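Local coordinates for DNA polymerase sliding clamp (PDB 1RWZ), which encircles DNA as a ring of three identical subunits and probably serves as a moving platform that tethers the replicative polymerase and other DNA-processing proteins, at residues 146-160 against 184-198. Numbering follows the deposited sequence.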
ATOM      1  N   ASP A 146      11.746   6.994  17.560  1.00 22.88           N
ATOM      2  CA  ASP A 146      10.381   7.510  17.549  1.00 24.42           C
ATOM      3  C   ASP A 146       9.391   6.611  18.289  1.00 25.02           C
ATOM      4  O   ASP A 146       8.339   7.069  18.736  1.00 25.40           O
ATOM      5  CB  ASP A 146       9.924   7.715  16.102  1.00 25.46           C
ATOM      6  CG  ASP A 146       8.491   8.204  16.001  1.00 26.69           C
ATOM      7  OD1 ASP A 146       8.162   9.238  16.620  1.00 26.86           O
ATOM      8  OD2 ASP A 146       7.696   7.555  15.290  1.00 27.95           O
ATOM      9  N   LYS A 147       9.719   5.333  18.417  1.00 25.27           N
ATOM     10  CA  LYS A 147       8.836   4.408  19.115  1.00 26.06           C
ATOM     11  C   LYS A 147       9.023   4.488  20.626  1.00 25.83           C
ATOM     12  O   LYS A 147       8.174   4.029  21.389  1.00 25.89           O
ATOM     13  CB  LYS A 147       9.090   2.978  18.639  1.00 27.38           C
ATOM     14  CG  LYS A 147       8.571   2.713  17.236  1.00 28.83           C
ATOM     15  CD  LYS A 147       8.860   1.297  16.790  1.00 30.32           C
ATOM     16  CE  LYS A 147       8.173   1.003  15.466  1.00 31.39           C
ATOM     17  NZ  LYS A 147       8.550   1.997  14.427  1.00 33.23           N
ATOM     18  N   ILE A 148      10.131   5.091  21.046  1.00 24.62           N
ATOM     19  CA  ILE A 148      10.462   5.214  22.462  1.00 24.67           C
ATOM     20  C   ILE A 148      10.183   6.585  23.074  1.00 24.30           C
ATOM     21  O   ILE A 148       9.667   6.683  24.191  1.00 24.24           O
ATOM     22  CB  ILE A 148      11.961   4.887  22.694  1.00 24.68           C
ATOM     23  CG1 ILE A 148      12.239   3.428  22.333  1.00 25.90           C
ATOM     24  CG2 ILE A 148      12.351   5.169  24.136  1.00 25.14           C
ATOM     25  CD1 ILE A 148      11.428   2.438  23.138  1.00 27.19           C
ATOM     26  N   SER A 149      10.520   7.641  22.345  1.00 23.50           N
ATOM     27  CA  SER A 149      10.347   8.989  22.866  1.00 23.32           C
ATOM     28  C   SER A 149      10.082  10.011  21.771  1.00 23.42           C
ATOM     29  O   SER A 149      10.116   9.689  20.585  1.00 23.09           O
ATOM     30  CB  SER A 149      11.608   9.382  23.646  1.00 23.37           C
ATOM     31  OG  SER A 149      11.519  10.695  24.169  1.00 23.81           O
ATOM     32  N   ASP A 150       9.803  11.244  22.177  1.00 22.88           N
ATOM     33  CA  ASP A 150       9.565  12.308  21.216  1.00 22.67           C
ATOM     34  C   ASP A 150      10.803  13.205  21.161  1.00 21.25           C
ATOM     35  O   ASP A 150      10.821  14.225  20.477  1.00 20.53           O
ATOM     36  CB  ASP A 150       8.310  13.103  21.598  1.00 25.96           C
ATOM     37  CG  ASP A 150       8.443  13.808  22.929  1.00 28.02           C
ATOM     38  OD1 ASP A 150       9.161  13.302  23.814  1.00 28.95           O
ATOM     39  OD2 ASP A 150       7.804  14.871  23.095  1.00 31.55           O
ATOM     40  N   GLN A 151      11.843  12.796  21.885  1.00 20.67           N
ATOM     41  CA  GLN A 151      13.111  13.522  21.927  1.00 20.91           C
ATOM     42  C   GLN A 151      14.277  12.548  21.874  1.00 19.23           C
ATOM     43  O   GLN A 151      14.199  11.448  22.410  1.00 19.25           O
ATOM     44  CB  GLN A 151      13.234  14.327  23.217  1.00 22.77           C
ATOM     45  CG  GLN A 151      12.193  15.389  23.386  1.00 27.74           C
ATOM     46  CD  GLN A 151      12.286  16.063  24.738  1.00 28.66           C
ATOM     47  OE1 GLN A 151      11.732  17.134  24.944  1.00 32.71           O
ATOM     48  NE2 GLN A 151      12.986  15.428  25.672  1.00 31.38           N
ATOM     49  N   VAL A 152      15.365  12.963  21.235  1.00 18.09           N
ATOM     50  CA  VAL A 152      16.551  12.124  21.133  1.00 17.06           C
ATOM     51  C   VAL A 152      17.814  12.930  21.365  1.00 16.50           C
ATOM     52  O   VAL A 152      17.870  14.126  21.071  1.00 16.40           O
ATOM     53  CB  VAL A 152      16.677  11.459  19.744  1.00 17.42           C
ATOM     54  CG1 VAL A 152      15.595  10.426  19.560  1.00 19.59           C
ATOM     55  CG2 VAL A 152      16.607  12.516  18.654  1.00 16.47           C
ATOM     56  N   ILE A 153      18.828  12.268  21.903  1.00 15.35           N
ATOM     57  CA  ILE A 153      20.108  12.907  22.136  1.00 15.85           C
ATOM     58  C   ILE A 153      21.071  12.458  21.042  1.00 16.03           C
ATOM     59  O   ILE A 153      21.136  11.269  20.726  1.00 16.51           O
ATOM     60  CB  ILE A 153      20.718  12.483  23.488  1.00 17.30           C
ATOM     61  CG1 ILE A 153      19.904  13.077  24.639  1.00 18.99           C
ATOM     62  CG2 ILE A 153      22.169  12.941  23.573  1.00 18.06           C
ATOM     63  CD1 ILE A 153      20.333  12.585  26.010  1.00 21.52           C
ATOM     64  N   PHE A 154      21.776  13.413  20.443  1.00 14.73           N
ATOM     65  CA  PHE A 154      22.797  13.109  19.443  1.00 15.41           C
ATOM     66  C   PHE A 154      24.087  13.304  20.221  1.00 16.06           C
ATOM     67  O   PHE A 154      24.290  14.349  20.846  1.00 15.92           O
ATOM     68  CB  PHE A 154      22.778  14.092  18.270  1.00 13.81           C
ATOM     69  CG  PHE A 154      21.720  13.807  17.241  1.00 13.74           C
ATOM     70  CD1 PHE A 154      21.763  14.444  16.003  1.00 14.71           C
ATOM     71  CD2 PHE A 154      20.675  12.930  17.505  1.00 13.75           C
ATOM     72  CE1 PHE A 154      20.778  14.211  15.044  1.00 14.46           C
ATOM     73  CE2 PHE A 154      19.687  12.690  16.549  1.00 12.71           C
ATOM     74  CZ  PHE A 154      19.738  13.330  15.321  1.00 14.18           C
ATOM     75  N   ARG A 155      24.961  12.309  20.186  1.00 16.86           N
ATOM     76  CA  ARG A 155      26.206  12.387  20.928  1.00 18.34           C
ATOM     77  C   ARG A 155      27.378  11.920  20.080  1.00 17.93           C
ATOM     78  O   ARG A 155      27.299  10.898  19.403  1.00 17.28           O
ATOM     79  CB  ARG A 155      26.077  11.526  22.187  1.00 21.03           C
ATOM     80  CG  ARG A 155      27.325  11.375  23.021  1.00 25.88           C
ATOM     81  CD  ARG A 155      27.034  10.426  24.177  1.00 30.01           C
ATOM     82  NE  ARG A 155      28.243   9.995  24.871  1.00 34.57           N
ATOM     83  CZ  ARG A 155      28.258   9.084  25.840  1.00 35.72           C
ATOM     84  NH1 ARG A 155      27.126   8.509  26.227  1.00 37.30           N
ATOM     85  NH2 ARG A 155      29.401   8.747  26.420  1.00 37.64           N
ATOM     86  N   SER A 156      28.459  12.690  20.113  1.00 17.77           N
ATOM     87  CA  SER A 156      29.660  12.358  19.359  1.00 18.18           C
ATOM     88  C   SER A 156      30.900  12.532  20.228  1.00 18.86           C
ATOM     89  O   SER A 156      30.961  13.417  21.077  1.00 17.44           O
ATOM     90  CB  SER A 156      29.775  13.265  18.125  1.00 18.09           C
ATOM     91  OG  SER A 156      30.910  12.947  17.339  1.00 19.67           O
ATOM     92  N   ASP A 157      31.873  11.655  20.022  1.00 20.06           N
ATOM     93  CA  ASP A 157      33.148  11.729  20.721  1.00 22.42           C
ATOM     94  C   ASP A 157      34.104  10.821  19.968  1.00 23.64           C
ATOM     95  O   ASP A 157      33.763  10.317  18.898  1.00 22.33           O
ATOM     96  CB  ASP A 157      33.036  11.308  22.195  1.00 23.68           C
ATOM     97  CG  ASP A 157      32.542   9.889  22.375  1.00 25.46           C
ATOM     98  OD1 ASP A 157      32.825   9.029  21.519  1.00 26.36           O
ATOM     99  OD2 ASP A 157      31.877   9.632  23.399  1.00 28.44           O
ATOM    100  N   LYS A 158      35.297  10.609  20.504  1.00 25.51           N
ATOM    101  CA  LYS A 158      36.258   9.762  19.813  1.00 28.55           C
ATOM    102  C   LYS A 158      35.773   8.325  19.602  1.00 28.87           C
ATOM    103  O   LYS A 158      36.221   7.647  18.680  1.00 30.59           O
ATOM    104  CB  LYS A 158      37.593   9.780  20.562  1.00 30.08           C
ATOM    105  CG  LYS A 158      38.217  11.170  20.608  1.00 33.14           C
ATOM    106  CD  LYS A 158      39.578  11.182  21.289  1.00 35.15           C
ATOM    107  CE  LYS A 158      40.179  12.584  21.261  1.00 36.96           C
ATOM    108  NZ  LYS A 158      41.543  12.637  21.870  1.00 38.29           N
ATOM    109  N   GLU A 159      34.842   7.864  20.434  1.00 29.75           N
ATOM    110  CA  GLU A 159      34.326   6.499  20.315  1.00 29.48           C
ATOM    111  C   GLU A 159      33.209   6.318  19.284  1.00 27.90           C
ATOM    112  O   GLU A 159      32.684   5.212  19.124  1.00 28.16           O
ATOM    113  CB  GLU A 159      33.828   5.993  21.672  1.00 32.34           C
ATOM    114  CG  GLU A 159      34.922   5.681  22.674  1.00 36.31           C
ATOM    115  CD  GLU A 159      34.373   5.065  23.948  1.00 38.68           C
ATOM    116  OE1 GLU A 159      33.682   4.026  23.856  1.00 39.88           O
ATOM    117  OE2 GLU A 159      34.631   5.616  25.042  1.00 40.55           O
ATOM    118  N   GLY A 160      32.833   7.390  18.594  1.00 24.56           N
ATOM    119  CA  GLY A 160      31.787   7.257  17.596  1.00 21.49           C
ATOM    120  C   GLY A 160      30.592   8.181  17.739  1.00 20.04           C
ATOM    121  O   GLY A 160      30.638   9.178  18.462  1.00 19.41           O
ATOM    122  N   PHE A 184      34.321  10.491   9.703  1.00 18.05           N
ATOM    123  CA  PHE A 184      34.061  10.911  11.077  1.00 18.35           C
ATOM    124  C   PHE A 184      35.295  11.611  11.628  1.00 19.65           C
ATOM    125  O   PHE A 184      36.406  11.101  11.498  1.00 19.65           O
ATOM    126  CB  PHE A 184      33.737   9.683  11.927  1.00 18.27           C
ATOM    127  CG  PHE A 184      33.403   9.999  13.356  1.00 17.73           C
ATOM    128  CD1 PHE A 184      32.348  10.856  13.667  1.00 17.80           C
ATOM    129  CD2 PHE A 184      34.120   9.410  14.393  1.00 17.73           C
ATOM    130  CE1 PHE A 184      32.008  11.118  14.996  1.00 16.99           C
ATOM    131  CE2 PHE A 184      33.790   9.663  15.723  1.00 17.59           C
ATOM    132  CZ  PHE A 184      32.731  10.521  16.026  1.00 17.56           C
ATOM    133  N   ASN A 185      35.105  12.765  12.260  1.00 19.65           N
ATOM    134  CA  ASN A 185      36.242  13.510  12.790  1.00 20.30           C
ATOM    135  C   ASN A 185      36.446  13.370  14.299  1.00 20.27           C
ATOM    136  O   ASN A 185      37.352  13.979  14.864  1.00 20.98           O
ATOM    137  CB  ASN A 185      36.117  14.985  12.392  1.00 20.29           C
ATOM    138  CG  ASN A 185      35.101  15.736  13.226  1.00 20.08           C
ATOM    139  OD1 ASN A 185      34.185  15.148  13.796  1.00 20.00           O
ATOM    140  ND2 ASN A 185      35.253  17.051  13.287  1.00 20.60           N
ATOM    141  N   GLY A 186      35.609  12.561  14.941  1.00 19.58           N
ATOM    142  CA  GLY A 186      35.731  12.337  16.373  1.00 19.74           C
ATOM    143  C   GLY A 186      35.476  13.531  17.277  1.00 20.00           C
ATOM    144  O   GLY A 186      35.846  13.506  18.454  1.00 20.56           O
ATOM    145  N   GLY A 187      34.848  14.573  16.740  1.00 19.68           N
ATOM    146  CA  GLY A 187      34.562  15.755  17.533  1.00 19.34           C
ATOM    147  C   GLY A 187      33.630  15.460  18.694  1.00 19.63           C
ATOM    148  O   GLY A 187      32.762  14.594  18.598  1.00 20.08           O
ATOM    149  N   GLU A 188      33.807  16.178  19.798  1.00 19.45           N
ATOM    150  CA  GLU A 188      32.967  15.977  20.971  1.00 20.32           C
ATOM    151  C   GLU A 188      31.782  16.934  20.937  1.00 19.14           C
ATOM    152  O   GLU A 188      31.959  18.149  20.845  1.00 18.12           O
ATOM    153  CB  GLU A 188      33.779  16.194  22.253  1.00 22.81           C
ATOM    154  CG  GLU A 188      34.923  15.204  22.416  1.00 27.30           C
ATOM    155  CD  GLU A 188      35.617  15.323  23.760  1.00 30.06           C
ATOM    156  OE1 GLU A 188      36.068  16.437  24.105  1.00 32.09           O
ATOM    157  OE2 GLU A 188      35.713  14.300  24.468  1.00 32.27           O
ATOM    158  N   ALA A 189      30.579  16.374  21.006  1.00 17.69           N
ATOM    159  CA  ALA A 189      29.355  17.167  20.975  1.00 17.69           C
ATOM    160  C   ALA A 189      28.179  16.371  21.528  1.00 17.80           C
ATOM    161  O   ALA A 189      28.150  15.144  21.448  1.00 17.22           O
ATOM    162  CB  ALA A 189      29.057  17.607  19.548  1.00 17.45           C
ATOM    163  N   ARG A 190      27.198  17.077  22.076  1.00 17.57           N
ATOM    164  CA  ARG A 190      26.026  16.423  22.643  1.00 18.65           C
ATOM    165  C   ARG A 190      24.873  17.420  22.670  1.00 18.20           C
ATOM    166  O   ARG A 190      24.967  18.454  23.325  1.00 17.51           O
ATOM    167  CB  ARG A 190      26.352  15.949  24.065  1.00 21.31           C
ATOM    168  CG  ARG A 190      25.258  15.173  24.778  1.00 25.47           C
ATOM    169  CD  ARG A 190      25.683  14.881  26.224  1.00 28.62           C
ATOM    170  NE  ARG A 190      24.660  14.161  26.981  1.00 32.14           N
ATOM    171  CZ  ARG A 190      24.443  12.852  26.900  1.00 33.11           C
ATOM    172  NH1 ARG A 190      25.182  12.101  26.095  1.00 34.97           N
ATOM    173  NH2 ARG A 190      23.480  12.295  27.620  1.00 33.92           N
ATOM    174  N   SER A 191      23.799  17.114  21.945  1.00 17.44           N
ATOM    175  CA  SER A 191      22.618  17.978  21.901  1.00 17.65           C
ATOM    176  C   SER A 191      21.349  17.130  21.842  1.00 17.30           C
ATOM    177  O   SER A 191      21.390  15.974  21.425  1.00 16.99           O
ATOM    178  CB  SER A 191      22.660  18.899  20.675  1.00 17.38           C
ATOM    179  OG  SER A 191      23.682  19.873  20.777  1.00 17.60           O
ATOM    180  N   MET A 192      20.223  17.702  22.256  1.00 17.44           N
ATOM    181  CA  MET A 192      18.952  16.981  22.229  1.00 18.18           C
ATOM    182  C   MET A 192      18.015  17.623  21.209  1.00 17.39           C
ATOM    183  O   MET A 192      17.988  18.846  21.076  1.00 16.16           O
ATOM    184  CB  MET A 192      18.300  16.987  23.615  1.00 21.60           C
ATOM    185  CG  MET A 192      17.020  16.169  23.689  1.00 25.79           C
ATOM    186  SD  MET A 192      16.615  15.658  25.367  1.00 32.36           S
ATOM    187  CE  MET A 192      16.878  13.928  25.263  1.00 32.13           C
ATOM    188  N   PHE A 193      17.252  16.797  20.493  1.00 16.12           N
ATOM    189  CA  PHE A 193      16.342  17.294  19.461  1.00 16.24           C
ATOM    190  C   PHE A 193      14.991  16.598  19.423  1.00 16.43           C
ATOM    191  O   PHE A 193      14.829  15.494  19.942  1.00 16.21           O
ATOM    192  CB  PHE A 193      16.974  17.145  18.069  1.00 15.06           C
ATOM    193  CG  PHE A 193      18.310  17.807  17.938  1.00 14.71           C
ATOM    194  CD1 PHE A 193      19.485  17.065  18.063  1.00 13.25           C
ATOM    195  CD2 PHE A 193      18.396  19.179  17.733  1.00 13.38           C
ATOM    196  CE1 PHE A 193      20.729  17.687  17.988  1.00 13.64           C
ATOM    197  CE2 PHE A 193      19.632  19.815  17.657  1.00 13.63           C
ATOM    198  CZ  PHE A 193      20.803  19.068  17.788  1.00 14.53           C
ATOM    199  N   SER A 194      14.032  17.261  18.781  1.00 17.00           N
ATOM    200  CA  SER A 194      12.682  16.737  18.611  1.00 18.85           C
ATOM    201  C   SER A 194      12.646  15.662  17.532  1.00 18.90           C
ATOM    202  O   SER A 194      13.063  15.898  16.395  1.00 19.39           O
ATOM    203  CB  SER A 194      11.726  17.862  18.215  1.00 20.28           C
ATOM    204  OG  SER A 194      10.623  17.347  17.485  1.00 24.66           O
ATOM    205  N   VAL A 195      12.132  14.491  17.886  1.00 18.80           N
ATOM    206  CA  VAL A 195      12.028  13.380  16.945  1.00 19.37           C
ATOM    207  C   VAL A 195      11.044  13.694  15.820  1.00 20.10           C
ATOM    208  O   VAL A 195      11.256  13.284  14.679  1.00 19.98           O
ATOM    209  CB  VAL A 195      11.576  12.078  17.657  1.00 19.72           C
ATOM    210  CG1 VAL A 195      11.276  10.988  16.631  1.00 20.82           C
ATOM    211  CG2 VAL A 195      12.665  11.601  18.602  1.00 20.15           C
ATOM    212  N   ASP A 196       9.973  14.421  16.139  1.00 19.85           N
ATOM    213  CA  ASP A 196       8.962  14.769  15.140  1.00 21.18           C
ATOM    214  C   ASP A 196       9.571  15.428  13.907  1.00 20.10           C
ATOM    215  O   ASP A 196       9.268  15.044  12.771  1.00 19.02           O
ATOM    216  CB  ASP A 196       7.902  15.705  15.732  1.00 25.08           C
ATOM    217  CG  ASP A 196       7.046  15.034  16.791  1.00 29.34           C
ATOM    218  OD1 ASP A 196       6.552  13.914  16.542  1.00 31.38           O
ATOM    219  OD2 ASP A 196       6.853  15.637  17.872  1.00 32.80           O
ATOM    220  N   TYR A 197      10.420  16.426  14.125  1.00 17.87           N
ATOM    221  CA  TYR A 197      11.059  17.110  13.010  1.00 17.94           C
ATOM    222  C   TYR A 197      12.053  16.217  12.275  1.00 17.39           C
ATOM    223  O   TYR A 197      12.090  16.209  11.045  1.00 17.73           O
ATOM    224  CB  TYR A 197      11.775  18.376  13.479  1.00 17.71           C
ATOM    225  CG  TYR A 197      10.868  19.579  13.601  1.00 19.30           C
ATOM    226  CD1 TYR A 197      10.134  19.815  14.765  1.00 20.15           C
ATOM    227  CD2 TYR A 197      10.744  20.483  12.548  1.00 19.72           C
ATOM    228  CE1 TYR A 197       9.300  20.930  14.876  1.00 20.74           C
ATOM    229  CE2 TYR A 197       9.913  21.598  12.646  1.00 20.64           C
ATOM    230  CZ  TYR A 197       9.197  21.814  13.815  1.00 20.48           C
ATOM    231  OH  TYR A 197       8.385  22.925  13.913  1.00 20.80           O
ATOM    232  N   LEU A 198      12.857  15.473  13.028  1.00 17.22           N
ATOM    233  CA  LEU A 198      13.853  14.590  12.427  1.00 17.23           C
ATOM    234  C   LEU A 198      13.184  13.550  11.537  1.00 17.93           C
ATOM    235  O   LEU A 198      13.680  13.232  10.455  1.00 17.70           O
ATOM    236  CB  LEU A 198      14.672  13.893  13.517  1.00 16.44           C
ATOM    237  CG  LEU A 198      15.577  14.816  14.345  1.00 15.28           C
ATOM    238  CD1 LEU A 198      16.173  14.052  15.515  1.00 15.84           C
ATOM    239  CD2 LEU A 198      16.678  15.377  13.451  1.00 15.28           C
TER
HETATM  240  O   HOH W   1       7.534  11.726  15.821  1.00 48.77           O
HETATM  241  O   HOH W   2       7.400  16.852  20.280  1.00 44.86           O
HETATM  242  O   HOH W   3      36.342  11.912  22.879  1.00 33.24           O
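Phe154 and Phe193 meet edge to face, the edge of Phe193 turned toward one face of Phe154, with centroids 5.2 Å apart and planes at 61°. Their flat hydrocarbon rings suit the buried side of the sheet, where Leu215 also touches both. Beyond them Leu198 of the helix sends CD1 to within 3.6 Å of Phe154 CZ, and the same methyl meets Val152 CG2 tip to tip.

The backbones beneath are antiparallel strands 151-157 and 189-194, paired through alternating hydrogen-bonded and non-hydrogen-bonded residues. Within the chain they belong to a four-stranded antiparallel sheet of the C-terminal half, which in PCNA rings the neighbouring subunit continues; strand 189-194 runs directly into helix 195-201, with Ser194 as N-cap. At that junction Val195 N donates to Asp150 O (2.9 Å), while Val195 CG2 packs against Val152 CG1.

On the other side of the sheet Met192 runs outward, CB and CG close to Val152 O, CG at 3.4 Å; SD passes 3.6 Å from NE2 of Gln151, whose OE1 accepts from Arg241; and the unbranched chain, able to bend at chi3 (-111°), folds CE back onto Ile153 CG1. Next along, Ile153 CG2 sits over one face of the Arg190 guanidinium, whose NE forms a salt bridge with Glu243.

Near the far end, Ser156 OG lies anti to the backbone N (chi1 -178°), which carries this short, buried hydroxyl to Gly187 O, where it donates at 2.8 Å in the carbonyl plane. The edge of the Phe184 ring faces this OG and, in plane, Asp157 O.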